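Local coordinates for Cel44C (PDB 2YIH), which hydrolyses internal beta-1,4-glucosidic bonds of xyloglucan and related beta-glucans through the glycoside hydrolase family 44 module represented by this chain, at residues Ser94-Ser99 / Thr104-Thr109; Gly122-Ser127 / Ala133-Val138. The protein carries 8 engineered substitutions. All coordinates share one frame; numbering follows the deposited sequence.

Interaction 1. Residues Ser94-Ser99 / Thr104-Thr109; sequences SFHDQS and TYSLVT. With EDO (1,2-ethanediol), chain N.
The hydroxyl of Ser106, on the strand, lies between two polar groups of the helix, His96 and Ser99. Followed outward, the Ser106 side chain meets the helix at each atom. CB lies 3.3 Å from His96 ND1 and 3.8 Å from Phe95 CE2. Because OG is turned anti to the carbonyl carbon (chi1 -72°), it reaches ND1 of His96 at 2.7 Å and, equally close, OG of Ser99. The His96 bond lies in the plane of the imidazole, at the ring edge, and is nearly straight at 162°. On its far side the imidazole is held by NE2, which bonds to the carbonyl of Ala177, so the ring is fixed at two nitrogens. Ser99 OG also lies 2.9 Å from Thr104 OG1, a possible further bond, and is hydrogen-bonded to NH1 of Arg43 on strand 42-45. At the connection between helix and strand, Thr104 N donates to Ser99 O over 2.9 Å. Apolar packing is modest: Phe95 CE2 approaches Val108 CG2 at 4.3 Å. The segment axes run nearly antiparallel, at 160°, with a closest approach of 8.3 Å. This is the alpha-to-beta step of a TIM barrel: helix 90-102 turns back directly into strand 105-110, the third of the eight parallel strands, and packs on its outer side.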
ATOM      1  N   SER A  94      13.828  -1.187 -15.565  1.00  9.42           N
ATOM      2  CA  SER A  94      14.007   0.233 -15.294  1.00 10.00           C
ATOM      3  C   SER A  94      13.401   0.611 -13.915  1.00  9.34           C
ATOM      4  O   SER A  94      14.002   1.372 -13.139  1.00  9.69           O
ATOM      5  CB  SER A  94      13.422   1.078 -16.448  1.00 10.63           C
ATOM      6  OG  SER A  94      13.620   2.474 -16.194  1.00 12.27           O
ATOM      7  N   PHE A  95      12.245   0.033 -13.611  1.00  9.14           N
ATOM      8  CA  PHE A  95      11.578   0.244 -12.319  1.00  8.85           C
ATOM      9  C   PHE A  95      12.503  -0.237 -11.196  1.00  9.00           C
ATOM     10  O   PHE A  95      12.735   0.468 -10.207  1.00  9.92           O
ATOM     11  CB  PHE A  95      10.240  -0.540 -12.301  1.00  8.42           C
ATOM     12  CG  PHE A  95       9.583  -0.611 -10.931  1.00  8.62           C
ATOM     13  CD1 PHE A  95       8.919   0.501 -10.401  1.00  8.84           C
ATOM     14  CD2 PHE A  95       9.682  -1.767 -10.157  1.00  8.49           C
ATOM     15  CE1 PHE A  95       8.274   0.413  -9.139  1.00  8.67           C
ATOM     16  CE2 PHE A  95       9.140  -1.843  -8.871  1.00  8.63           C
ATOM     17  CZ  PHE A  95       8.428  -0.747  -8.360  1.00  8.46           C
ATOM     18  N   HIS A  96      13.025  -1.448 -11.324  1.00  8.82           N
ATOM     19  CA  HIS A  96      13.815  -2.013 -10.232  1.00  8.88           C
ATOM     20  C   HIS A  96      15.171  -1.305 -10.135  1.00  8.97           C
ATOM     21  O   HIS A  96      15.657  -1.082  -9.050  1.00  9.13           O
ATOM     22  CB  HIS A  96      14.041  -3.510 -10.413  1.00  9.14           C
ATOM     23  CG  HIS A  96      14.694  -4.154  -9.235  1.00  9.48           C
ATOM     24  ND1 HIS A  96      14.219  -3.988  -7.951  1.00  9.21           N
ATOM     25  CD2 HIS A  96      15.806  -4.924  -9.134  1.00  9.29           C
ATOM     26  CE1 HIS A  96      14.997  -4.650  -7.107  1.00  9.80           C
ATOM     27  NE2 HIS A  96      15.966  -5.233  -7.801  1.00  9.63           N
ATOM     28  N   ASP A  97      15.742  -0.901 -11.264  1.00  9.35           N
ATOM     29  CA  ASP A  97      16.998  -0.120 -11.210  1.00 10.09           C
ATOM     30  C   ASP A  97      16.786   1.140 -10.360  1.00 10.28           C
ATOM     31  O   ASP A  97      17.698   1.565  -9.625  1.00  9.98           O
ATOM     32  CB  ASP A  97      17.458   0.293 -12.618  1.00 10.59           C
ATOM     33  CG  ASP A  97      18.077  -0.853 -13.418  1.00 11.45           C
ATOM     34  OD1 ASP A  97      18.352  -1.959 -12.883  1.00 11.37           O
ATOM     35  OD2 ASP A  97      18.316  -0.621 -14.633  1.00 12.26           O
ATOM     36  N   GLN A  98      15.632   1.773 -10.524  1.00 10.77           N
ATOM     37  CA  GLN A  98      15.291   2.937  -9.724  1.00 12.02           C
ATOM     38  C   GLN A  98      15.147   2.574  -8.236  1.00 12.35           C
ATOM     39  O   GLN A  98      15.632   3.312  -7.367  1.00 11.60           O
ATOM     40  CB  GLN A  98      14.055   3.652 -10.278  1.00 14.08           C
ATOM     41  CG  GLN A  98      13.744   4.971  -9.556  1.00 18.10           C
ATOM     42  CD  GLN A  98      14.719   6.122  -9.906  1.00 20.01           C
ATOM     43  OE1 GLN A  98      15.810   5.912 -10.455  1.00 24.40           O
ATOM     44  NE2 GLN A  98      14.318   7.339  -9.576  1.00 21.94           N
ATOM     45  N   SER A  99      14.526   1.431  -7.935  1.00 11.17           N
ATOM     46  CA  SER A  99      14.464   0.982  -6.538  1.00 11.61           C
ATOM     47  C   SER A  99      15.868   0.804  -5.950  1.00 12.17           C
ATOM     48  O   SER A  99      16.105   1.147  -4.780  1.00 11.50           O
ATOM     49  CB  SER A  99      13.695  -0.336  -6.394  1.00 11.54           C
ATOM     50  OG  SER A  99      12.300  -0.094  -6.505  1.00 10.77           O
ATOM     51  N   THR A 104      14.930   1.073  -2.162  1.00 10.97           N
ATOM     52  CA  THR A 104      13.579   0.639  -1.788  1.00  9.47           C
ATOM     53  C   THR A 104      13.362  -0.846  -2.125  1.00  9.72           C
ATOM     54  O   THR A 104      14.030  -1.401  -3.008  1.00 10.17           O
ATOM     55  CB  THR A 104      12.487   1.461  -2.515  1.00  9.45           C
ATOM     56  OG1 THR A 104      12.610   1.237  -3.933  1.00  8.72           O
ATOM     57  CG2 THR A 104      12.651   2.953  -2.206  1.00  9.40           C
ATOM     58  N   TYR A 105      12.457  -1.482  -1.393  1.00  8.61           N
ATOM     59  CA  TYR A 105      11.889  -2.790  -1.772  1.00  8.62           C
ATOM     60  C   TYR A 105      11.198  -2.625  -3.126  1.00  8.37           C
ATOM     61  O   TYR A 105      10.587  -1.569  -3.385  1.00  8.37           O
ATOM     62  CB  TYR A 105      10.865  -3.143  -0.688  1.00  8.79           C
ATOM     63  CG  TYR A 105      10.274  -4.531  -0.762  1.00  8.43           C
ATOM     64  CD1 TYR A 105       9.347  -4.864  -1.743  1.00  8.45           C
ATOM     65  CD2 TYR A 105      10.548  -5.456   0.236  1.00  8.21           C
ATOM     66  CE1 TYR A 105       8.736  -6.121  -1.758  1.00  8.02           C
ATOM     67  CE2 TYR A 105       9.963  -6.720   0.224  1.00  8.18           C
ATOM     68  CZ  TYR A 105       9.045  -7.035  -0.768  1.00  8.32           C
ATOM     69  OH  TYR A 105       8.479  -8.281  -0.774  1.00  7.64           O
ATOM     70  N   SER A 106      11.261  -3.647  -3.999  1.00  7.86           N
ATOM     71  CA  SER A 106      10.422  -3.641  -5.191  1.00  7.87           C
ATOM     72  C   SER A 106       9.396  -4.760  -5.113  1.00  7.57           C
ATOM     73  O   SER A 106       9.770  -5.930  -4.992  1.00  7.17           O
ATOM     74  CB  SER A 106      11.264  -3.910  -6.460  1.00  8.13           C
ATOM     75  OG  SER A 106      12.073  -2.781  -6.783  1.00  9.06           O
ATOM     76  N   LEU A 107       8.128  -4.394  -5.288  1.00  7.33           N
ATOM     77  CA  LEU A 107       7.042  -5.370  -5.450  1.00  7.35           C
ATOM     78  C   LEU A 107       6.578  -5.319  -6.890  1.00  7.30           C
ATOM     79  O   LEU A 107       6.122  -4.289  -7.350  1.00  7.49           O
ATOM     80  CB  LEU A 107       5.878  -4.987  -4.538  1.00  7.49           C
ATOM     81  CG  LEU A 107       4.563  -5.796  -4.645  1.00  7.55           C
ATOM     82  CD1 LEU A 107       4.834  -7.330  -4.455  1.00  7.70           C
ATOM     83  CD2 LEU A 107       3.565  -5.295  -3.596  1.00  7.83           C
ATOM     84  N   VAL A 108       6.744  -6.428  -7.608  1.00  6.69           N
ATOM     85  CA  VAL A 108       6.450  -6.507  -9.034  1.00  6.70           C
ATOM     86  C   VAL A 108       5.238  -7.444  -9.286  1.00  6.78           C
ATOM     87  O   VAL A 108       5.227  -8.611  -8.895  1.00  6.84           O
ATOM     88  CB  VAL A 108       7.702  -7.062  -9.757  1.00  6.68           C
ATOM     89  CG1 VAL A 108       7.424  -7.341 -11.243  1.00  6.82           C
ATOM     90  CG2 VAL A 108       8.898  -6.074  -9.590  1.00  6.86           C
ATOM     91  N   THR A 109       4.233  -6.933  -9.972  1.00  6.73           N
ATOM     92  CA  THR A 109       3.062  -7.752 -10.288  1.00  6.97           C
ATOM     93  C   THR A 109       3.360  -8.698 -11.444  1.00  7.22           C
ATOM     94  O   THR A 109       3.978  -8.289 -12.449  1.00  7.50           O
ATOM     95  CB  THR A 109       1.899  -6.823 -10.675  1.00  7.07           C
ATOM     96  OG1 THR A 109       1.627  -5.975  -9.552  1.00  7.19           O
ATOM     97  CG2 THR A 109       0.599  -7.600 -11.011  1.00  7.20           C
TER
HETATM   98  C1  EDO N1531      16.563  -1.181 -18.462  1.00 30.88           C
HETATM   99  O1  EDO N1531      16.875  -1.650 -17.142  1.00 25.75           O
HETATM  100  C2  EDO N1531      16.476   0.343 -18.546  1.00 31.75           C
HETATM  101  O2  EDO N1531      15.596   0.644 -19.644  1.00 34.41           O

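Interaction 2. Residues Gly122-Ser127 / Ala133-Val138; sequences GSVQES and ARWNQV
Arg134 faces the backbone of Gly122 and Ser123 with the two terminal nitrogens of its guanidinium, giving each of two successive carbonyls its own donor. NH2 donates to Gly122 O at 2.9 Å and NH1 to Ser123 O at 2.9 Å, with angles at the hydrogen of 157° and 160°. The group is not equally well aligned with the two: Ser123 O lies in the guanidinium plane, whereas Gly122 O is tilted somewhat out of it. Seen from the acceptors, both donors stand well above the carbonyl planes, and neither lies on a lone pair. The arginine chain reaches this position folded, bent at both chi2 and chi3. Its remaining nitrogen, NE, forms a salt bridge with Asp119, and Glu128 adds a long, weak ion pair at NH1. All three nitrogens therefore have an oxygen partner.

Val124 supplies the apolar part. Its CG2 lies over one face of the guanidinium, displaced toward the rim, and comes to 3.6 Å from NH1. The other branch, CG1, anti to the backbone N, reaches the indole of Trp135, 3.8 Å from NE1 and 4.0 Å from CZ2. That indole NH makes a weak hydrogen bond to Glu128 O. On the backbone side, Val124 O accepts from Arg197 NE.

The charged side chain thus ties strand 122-123 of one small sheet to the start of strand 135-139 in another, with no direct backbone pairing between the two segments. With Asp119 as counterion and two carbonyl oxygens accepting at its edge, the guanidinium probably has its positive charge partly balanced, while the paired N-H bonds fix its position and rotation and valine packs over one face.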
ATOM      1  N   GLY A 122      -3.762  -0.483 -29.923  1.00 11.24           N
ATOM      2  CA  GLY A 122      -4.929   0.262 -29.427  1.00 10.32           C
ATOM      3  C   GLY A 122      -6.150  -0.564 -29.025  1.00 10.14           C
ATOM      4  O   GLY A 122      -6.021  -1.706 -28.562  1.00  9.94           O
ATOM      5  N   SER A 123      -7.334   0.027 -29.165  1.00  9.81           N
ATOM      6  CA  SER A 123      -8.540  -0.533 -28.574  0.50 10.08           C
ATOM      7  C   SER A 123      -8.806  -1.960 -29.035  1.00 10.04           C
ATOM      8  O   SER A 123      -8.560  -2.304 -30.199  1.00 10.64           O
ATOM      9  CB  SER A 123      -9.759   0.331 -28.872  0.50 10.46           C
ATOM     10  OG  SER A 123     -10.902  -0.243 -28.278  0.50 10.28           O
ATOM     11  N   VAL A 124      -9.254  -2.787 -28.088  1.00  9.75           N
ATOM     12  CA  VAL A 124      -9.622  -4.159 -28.350  1.00  9.95           C
ATOM     13  C   VAL A 124     -11.149  -4.248 -28.157  1.00  9.98           C
ATOM     14  O   VAL A 124     -11.678  -3.932 -27.078  1.00 10.54           O
ATOM     15  CB  VAL A 124      -8.973  -5.093 -27.316  1.00  9.62           C
ATOM     16  CG1 VAL A 124      -9.453  -6.525 -27.556  1.00  9.63           C
ATOM     17  CG2 VAL A 124      -7.452  -4.976 -27.389  1.00  9.45           C
ATOM     18  N   GLN A 125     -11.849  -4.545 -29.251  1.00 10.12           N
ATOM     19  CA  GLN A 125     -13.323  -4.624 -29.221  1.00 11.05           C
ATOM     20  C   GLN A 125     -13.843  -5.915 -28.583  1.00 10.91           C
ATOM     21  O   GLN A 125     -13.071  -6.864 -28.411  1.00 10.36           O
ATOM     22  CB  GLN A 125     -13.848  -4.485 -30.639  1.00 11.83           C
ATOM     23  CG  GLN A 125     -13.527  -3.127 -31.248  1.00 13.44           C
ATOM     24  CD  GLN A 125     -14.019  -3.043 -32.698  1.00 14.95           C
ATOM     25  OE1 GLN A 125     -15.162  -3.383 -32.983  1.00 16.06           O
ATOM     26  NE2 GLN A 125     -13.151  -2.642 -33.601  1.00 16.41           N
ATOM     27  N   GLU A 126     -15.133  -5.934 -28.203  1.00 10.53           N
ATOM     28  CA  GLU A 126     -15.707  -7.056 -27.482  1.00 11.41           C
ATOM     29  C   GLU A 126     -15.463  -8.410 -28.155  1.00 10.84           C
ATOM     30  O   GLU A 126     -15.068  -9.374 -27.505  1.00 10.75           O
ATOM     31  CB  GLU A 126     -17.202  -6.871 -27.220  1.00 12.54           C
ATOM     32  CG  GLU A 126     -17.620  -7.843 -26.158  1.00 14.70           C
ATOM     33  CD  GLU A 126     -19.062  -7.726 -25.717  1.00 17.39           C
ATOM     34  OE1 GLU A 126     -19.682  -6.654 -25.939  1.00 15.65           O
ATOM     35  OE2 GLU A 126     -19.495  -8.739 -25.104  1.00 17.32           O
ATOM     36  N   SER A 127     -15.655  -8.470 -29.467  1.00 10.51           N
ATOM     37  CA  SER A 127     -15.462  -9.749 -30.155  1.00 10.66           C
ATOM     38  C   SER A 127     -13.991 -10.105 -30.361  1.00 10.73           C
ATOM     39  O   SER A 127     -13.673 -11.207 -30.827  1.00 11.67           O
ATOM     40  CB  SER A 127     -16.250  -9.778 -31.468  1.00  9.65           C
ATOM     41  OG  SER A 127     -15.694  -8.864 -32.403  1.00 10.59           O
ATOM     42  N   ALA A 133      -5.948 -12.530 -31.962  1.00  9.88           N
ATOM     43  CA  ALA A 133      -4.676 -11.953 -32.423  1.00 10.02           C
ATOM     44  C   ALA A 133      -4.100 -10.879 -31.506  1.00 10.27           C
ATOM     45  O   ALA A 133      -2.880 -10.662 -31.486  1.00 10.94           O
ATOM     46  CB  ALA A 133      -4.811 -11.381 -33.863  1.00 10.17           C
ATOM     47  N   ARG A 134      -4.969 -10.249 -30.723  1.00 10.02           N
ATOM     48  CA  ARG A 134      -4.536  -9.159 -29.848  1.00 10.47           C
ATOM     49  C   ARG A 134      -3.874  -9.652 -28.541  1.00  9.90           C
ATOM     50  O   ARG A 134      -3.361  -8.837 -27.780  1.00  9.83           O
ATOM     51  CB  ARG A 134      -5.720  -8.274 -29.481  1.00 10.65           C
ATOM     52  CG  ARG A 134      -6.538  -7.784 -30.708  1.00 11.04           C
ATOM     53  CD  ARG A 134      -5.657  -6.995 -31.730  1.00 11.39           C
ATOM     54  NE  ARG A 134      -4.940  -5.867 -31.104  1.00 11.11           N
ATOM     55  CZ  ARG A 134      -5.507  -4.734 -30.706  1.00 11.07           C
ATOM     56  NH1 ARG A 134      -6.804  -4.500 -30.920  1.00 11.60           N
ATOM     57  NH2 ARG A 134      -4.753  -3.822 -30.116  1.00 11.53           N
ATOM     58  N   TRP A 135      -3.837 -10.969 -28.333  1.00  9.61           N
ATOM     59  CA  TRP A 135      -3.484 -11.524 -27.020  1.00  9.32           C
ATOM     60  C   TRP A 135      -2.545 -12.686 -27.130  1.00  9.61           C
ATOM     61  O   TRP A 135      -2.668 -13.501 -28.046  1.00  9.70           O
ATOM     62  CB  TRP A 135      -4.724 -11.975 -26.226  1.00  8.84           C
ATOM     63  CG  TRP A 135      -5.745 -10.883 -26.054  1.00  9.20           C
ATOM     64  CD1 TRP A 135      -6.918 -10.724 -26.760  1.00  9.32           C
ATOM     65  CD2 TRP A 135      -5.664  -9.769 -25.151  1.00  8.84           C
ATOM     66  NE1 TRP A 135      -7.591  -9.605 -26.312  1.00  9.47           N
ATOM     67  CE2 TRP A 135      -6.828  -8.990 -25.340  1.00  9.28           C
ATOM     68  CE3 TRP A 135      -4.729  -9.375 -24.182  1.00  9.28           C
ATOM     69  CZ2 TRP A 135      -7.096  -7.849 -24.567  1.00  9.37           C
ATOM     70  CZ3 TRP A 135      -4.964  -8.227 -23.452  1.00  8.98           C
ATOM     71  CH2 TRP A 135      -6.129  -7.462 -23.649  1.00  9.43           C
ATOM     72  N   ASN A 136      -1.586 -12.740 -26.199  1.00  8.91           N
ATOM     73  CA  ASN A 136      -0.755 -13.936 -26.025  1.00  9.17           C
ATOM     74  C   ASN A 136      -1.168 -14.619 -24.739  1.00  9.47           C
ATOM     75  O   ASN A 136      -1.584 -13.952 -23.786  1.00  9.01           O
ATOM     76  CB  ASN A 136       0.731 -13.547 -25.941  1.00  9.55           C
ATOM     77  CG  ASN A 136       1.267 -13.020 -27.249  1.00 10.02           C
ATOM     78  OD1 ASN A 136       0.829 -13.447 -28.313  1.00 11.69           O
ATOM     79  ND2 ASN A 136       2.272 -12.127 -27.187  1.00  9.67           N
ATOM     80  N   GLN A 137      -1.042 -15.945 -24.711  1.00 10.31           N
ATOM     81  CA  GLN A 137      -1.445 -16.730 -23.538  1.00 11.51           C
ATOM     82  C   GLN A 137      -0.326 -16.719 -22.502  1.00 11.08           C
ATOM     83  O   GLN A 137       0.859 -16.875 -22.838  1.00 11.27           O
ATOM     84  CB  GLN A 137      -1.720 -18.178 -23.943  1.00 13.84           C
ATOM     85  CG  GLN A 137      -2.859 -18.357 -24.862  1.00 16.84           C
ATOM     86  CD  GLN A 137      -3.129 -19.841 -25.142  1.00 18.78           C
ATOM     87  OE1 GLN A 137      -2.857 -20.720 -24.293  1.00 20.04           O
ATOM     88  NE2 GLN A 137      -3.642 -20.127 -26.331  0.50 19.29           N
ATOM     89  N   VAL A 138      -0.709 -16.592 -21.238  1.00  9.75           N
ATOM     90  CA  VAL A 138       0.242 -16.748 -20.105  1.00  9.75           C
ATOM     91  C   VAL A 138       0.415 -18.237 -19.738  1.00 10.02           C
ATOM     92  O   VAL A 138      -0.584 -18.998 -19.632  1.00 10.46           O
ATOM     93  CB  VAL A 138      -0.256 -15.962 -18.875  1.00  9.33           C
ATOM     94  CG1 VAL A 138       0.643 -16.239 -17.622  1.00  9.39           C
ATOM     95  CG2 VAL A 138      -0.278 -14.443 -19.161  1.00  9.52           C
TER

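In the fold
Interactions 1 and 2 follow one another along the chain and fall within the same family 44 range, yet they do not touch: their centres are about 28 Å apart and their nearest atoms about 10 Å. Interaction 1 belongs to the barrel itself, its centre about 14 Å from the centre of the chain, and is buried. Interaction 2, its centre about 30 Å from that of the chain, lies in the excursion that follows strand 105-110 and joins small sheets at the periphery. Interaction 1 lies away from the annotated glycan pocket and calcium site. Interaction 2 comes nearer to the metal, with the side chain of Trp135 about 12 Å from the calcium ion bound by Glu56, Asp151, Asp154 and Tyr156.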